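Local structure of cystalysin (Treponema denticola, 1C7N) at residues 23-28 with 345-350. The protein binds pyridoxal-5'-phosphate and belongs to the class I and II aminotransferase family. Numbering follows the deposited sequence.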
ATOM      1  N   TYR A  23      24.806   4.537   6.040  1.00 19.33           N
ATOM      2  CA  TYR A  23      25.963   4.050   5.297  1.00 21.80           C
ATOM      3  C   TYR A  23      26.204   4.874   4.038  1.00 22.04           C
ATOM      4  O   TYR A  23      27.350   5.061   3.621  1.00 21.78           O
ATOM      5  CB  TYR A  23      25.783   2.570   4.936  1.00 25.13           C
ATOM      6  CG  TYR A  23      25.810   1.653   6.141  1.00 28.29           C
ATOM      7  CD1 TYR A  23      24.657   0.993   6.574  1.00 30.20           C
ATOM      8  CD2 TYR A  23      26.982   1.472   6.873  1.00 30.14           C
ATOM      9  CE1 TYR A  23      24.673   0.179   7.706  1.00 30.83           C
ATOM     10  CE2 TYR A  23      27.008   0.660   8.011  1.00 31.36           C
ATOM     11  CZ  TYR A  23      25.852   0.019   8.421  1.00 31.69           C
ATOM     12  OH  TYR A  23      25.883  -0.777   9.546  1.00 33.39           O
ATOM     13  N   SER A  24      25.126   5.371   3.441  1.00 20.96           N
ATOM     14  CA  SER A  24      25.231   6.182   2.235  1.00 21.89           C
ATOM     15  C   SER A  24      25.849   7.537   2.568  1.00 21.84           C
ATOM     16  O   SER A  24      26.612   8.099   1.779  1.00 21.17           O
ATOM     17  CB  SER A  24      23.849   6.392   1.621  1.00 22.04           C
ATOM     18  OG  SER A  24      23.937   7.170   0.441  1.00 24.83           O
ATOM     19  N   GLN A  25      25.507   8.062   3.737  1.00 21.00           N
ATOM     20  CA  GLN A  25      26.030   9.348   4.172  1.00 21.19           C
ATOM     21  C   GLN A  25      27.477   9.255   4.634  1.00 20.27           C
ATOM     22  O   GLN A  25      28.264  10.174   4.418  1.00 21.27           O
ATOM     23  CB  GLN A  25      25.165   9.913   5.300  1.00 20.02           C
ATOM     24  CG  GLN A  25      23.895  10.577   4.814  1.00 21.81           C
ATOM     25  CD  GLN A  25      22.973  10.965   5.949  1.00 21.76           C
ATOM     26  OE1 GLN A  25      22.021  11.716   5.756  1.00 24.86           O
ATOM     27  NE2 GLN A  25      23.246  10.447   7.136  1.00 21.89           N
ATOM     28  N   ASN A  26      27.824   8.144   5.269  1.00 20.29           N
ATOM     29  CA  ASN A  26      29.179   7.956   5.763  1.00 20.38           C
ATOM     30  C   ASN A  26      29.602   6.500   5.605  1.00 21.07           C
ATOM     31  O   ASN A  26      29.430   5.694   6.518  1.00 20.03           O
ATOM     32  CB  ASN A  26      29.255   8.359   7.239  1.00 19.33           C
ATOM     33  CG  ASN A  26      30.672   8.341   7.777  1.00 20.11           C
ATOM     34  OD1 ASN A  26      31.555   7.701   7.208  1.00 20.42           O
ATOM     35  ND2 ASN A  26      30.894   9.039   8.887  1.00 18.03           N
ATOM     36  N   PRO A  27      30.152   6.143   4.431  1.00 22.21           N
ATOM     37  CA  PRO A  27      30.599   4.773   4.160  1.00 22.95           C
ATOM     38  C   PRO A  27      31.623   4.256   5.174  1.00 24.03           C
ATOM     39  O   PRO A  27      31.803   3.047   5.322  1.00 24.30           O
ATOM     40  CB  PRO A  27      31.182   4.877   2.753  1.00 23.53           C
ATOM     41  CG  PRO A  27      30.347   5.943   2.126  1.00 23.88           C
ATOM     42  CD  PRO A  27      30.270   6.978   3.222  1.00 22.80           C
ATOM     43  N   GLU A  28      32.284   5.176   5.872  1.00 24.33           N
ATOM     44  CA  GLU A  28      33.297   4.812   6.860  1.00 25.37           C
ATOM     45  C   GLU A  28      32.747   4.623   8.271  1.00 24.64           C
ATOM     46  O   GLU A  28      33.508   4.354   9.200  1.00 25.14           O
ATOM     47  CB  GLU A  28      34.401   5.872   6.900  1.00 27.21           C
ATOM     48  CG  GLU A  28      35.423   5.801   5.769  1.00 30.39           C
ATOM     49  CD  GLU A  28      34.790   5.749   4.397  1.00 32.13           C
ATOM     50  OE1 GLU A  28      34.463   4.635   3.933  1.00 34.00           O
ATOM     51  OE2 GLU A  28      34.608   6.822   3.783  1.00 33.65           O
ATOM     52  N   PHE A 345      29.638  17.779  10.828  1.00 15.37           N
ATOM     53  CA  PHE A 345      30.281  17.401  12.081  1.00 16.18           C
ATOM     54  C   PHE A 345      29.651  16.166  12.712  1.00 15.33           C
ATOM     55  O   PHE A 345      30.352  15.242  13.115  1.00 16.45           O
ATOM     56  CB  PHE A 345      30.207  18.561  13.077  1.00 16.77           C
ATOM     57  CG  PHE A 345      30.771  18.238  14.430  1.00 19.10           C
ATOM     58  CD1 PHE A 345      32.145  18.188  14.631  1.00 19.01           C
ATOM     59  CD2 PHE A 345      29.923  17.975  15.505  1.00 20.14           C
ATOM     60  CE1 PHE A 345      32.670  17.881  15.880  1.00 20.24           C
ATOM     61  CE2 PHE A 345      30.438  17.666  16.761  1.00 19.59           C
ATOM     62  CZ  PHE A 345      31.816  17.618  16.948  1.00 19.62           C
ATOM     63  N   MET A 346      28.330  16.158  12.812  1.00 14.42           N
ATOM     64  CA  MET A 346      27.639  15.029  13.424  1.00 15.41           C
ATOM     65  C   MET A 346      27.904  13.723  12.686  1.00 15.48           C
ATOM     66  O   MET A 346      28.217  12.704  13.305  1.00 16.01           O
ATOM     67  CB  MET A 346      26.132  15.291  13.481  1.00 15.68           C
ATOM     68  CG  MET A 346      25.732  16.478  14.348  1.00 16.10           C
ATOM     69  SD  MET A 346      26.359  16.367  16.036  1.00 18.20           S
ATOM     70  CE  MET A 346      26.090  18.047  16.591  1.00 16.57           C
ATOM     71  N   ILE A 347      27.789  13.760  11.365  1.00 15.90           N
ATOM     72  CA  ILE A 347      27.995  12.574  10.542  1.00 16.71           C
ATOM     73  C   ILE A 347      29.428  12.056  10.489  1.00 18.08           C
ATOM     74  O   ILE A 347      29.656  10.858  10.619  1.00 18.25           O
ATOM     75  CB  ILE A 347      27.547  12.822   9.088  1.00 16.86           C
ATOM     76  CG1 ILE A 347      26.033  13.032   9.032  1.00 16.02           C
ATOM     77  CG2 ILE A 347      27.959  11.647   8.202  1.00 16.17           C
ATOM     78  CD1 ILE A 347      25.520  13.358   7.639  1.00 17.47           C
ATOM     79  N   HIS A 348      30.391  12.953  10.302  1.00 19.08           N
ATOM     80  CA  HIS A 348      31.777  12.527  10.171  1.00 19.18           C
ATOM     81  C   HIS A 348      32.682  12.611  11.391  1.00 19.10           C
ATOM     82  O   HIS A 348      33.657  11.867  11.478  1.00 19.23           O
ATOM     83  CB  HIS A 348      32.433  13.263   8.999  1.00 19.49           C
ATOM     84  CG  HIS A 348      31.778  12.995   7.678  1.00 20.40           C
ATOM     85  ND1 HIS A 348      30.744  13.763   7.187  1.00 20.79           N
ATOM     86  CD2 HIS A 348      31.987  12.018   6.763  1.00 20.21           C
ATOM     87  CE1 HIS A 348      30.344  13.272   6.028  1.00 20.25           C
ATOM     88  NE2 HIS A 348      31.081  12.213   5.748  1.00 20.62           N
ATOM     89  N   LYS A 349      32.383  13.505  12.327  1.00 19.13           N
ATOM     90  CA  LYS A 349      33.218  13.614  13.516  1.00 19.07           C
ATOM     91  C   LYS A 349      32.643  12.823  14.682  1.00 17.53           C
ATOM     92  O   LYS A 349      33.372  12.114  15.367  1.00 17.65           O
ATOM     93  CB  LYS A 349      33.397  15.080  13.926  1.00 19.92           C
ATOM     94  CG  LYS A 349      34.167  15.914  12.919  1.00 22.41           C
ATOM     95  CD  LYS A 349      35.555  15.337  12.666  1.00 24.59           C
ATOM     96  CE  LYS A 349      36.303  16.143  11.613  1.00 27.31           C
ATOM     97  NZ  LYS A 349      37.641  15.556  11.299  1.00 29.50           N
ATOM     98  N   ALA A 350      31.338  12.943  14.897  1.00 15.68           N
ATOM     99  CA  ALA A 350      30.676  12.245  15.996  1.00 14.88           C
ATOM    100  C   ALA A 350      30.031  10.929  15.568  1.00 15.26           C
ATOM    101  O   ALA A 350      29.707  10.091  16.406  1.00 15.47           O
ATOM    102  CB  ALA A 350      29.621  13.149  16.615  1.00 14.96           C
TER
HETATM  103  O   HOH W   1      33.733   9.268  10.190  1.00 16.39           O
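Asn26 ND2 is gripped twice. It donates to Ile347 O at 2.8 Å, and to a water at 3.1 Å that in turn donates to His348 O. The carbonyl oxygen lies almost in the Asn26 amide plane, but ND2 stands above the carbonyl plane of Ile347, and the bond is bent (N-H...O 146°). At chi1 -173° the Asn26 side chain points away from its own backbone N and reaches helix 339-350. The other end of the amide, OD1, takes a weak bond from Glu28 N, the pattern of an Asx turn. With ND2 gripped twice and OD1 weakly held, the rotation of the buried amide is probably restricted.

Beside the polar bond, Ile347 makes van der Waals contacts with Asn26 and Gln25. Its CG2 lies 3.7 Å from Asn26 CB, and also covers one face of the His348 ring, offset toward the rim. The CG1 branch of Ile347 ends in CD1, 3.7 Å from Gln25 NE2; the Gln25 and Ile347 side chains cross at about a right angle. The Asn26 and His348 side chains slide past each other in opposite directions, amide and ring planes 29° apart, with His348 CD2 3.8 Å from Asn26 ND2.

Asn26 is the first residue to leave helix 17-25, so the contact joins the end of that helix to the C-terminal part of helix 339-350, where Ala350 N bonds back to Phe345 O, an i+5 bond of the pi-helical kind. Gln25 also touches Phe353, and Phe345 and Ala350 pack on helix 376-393.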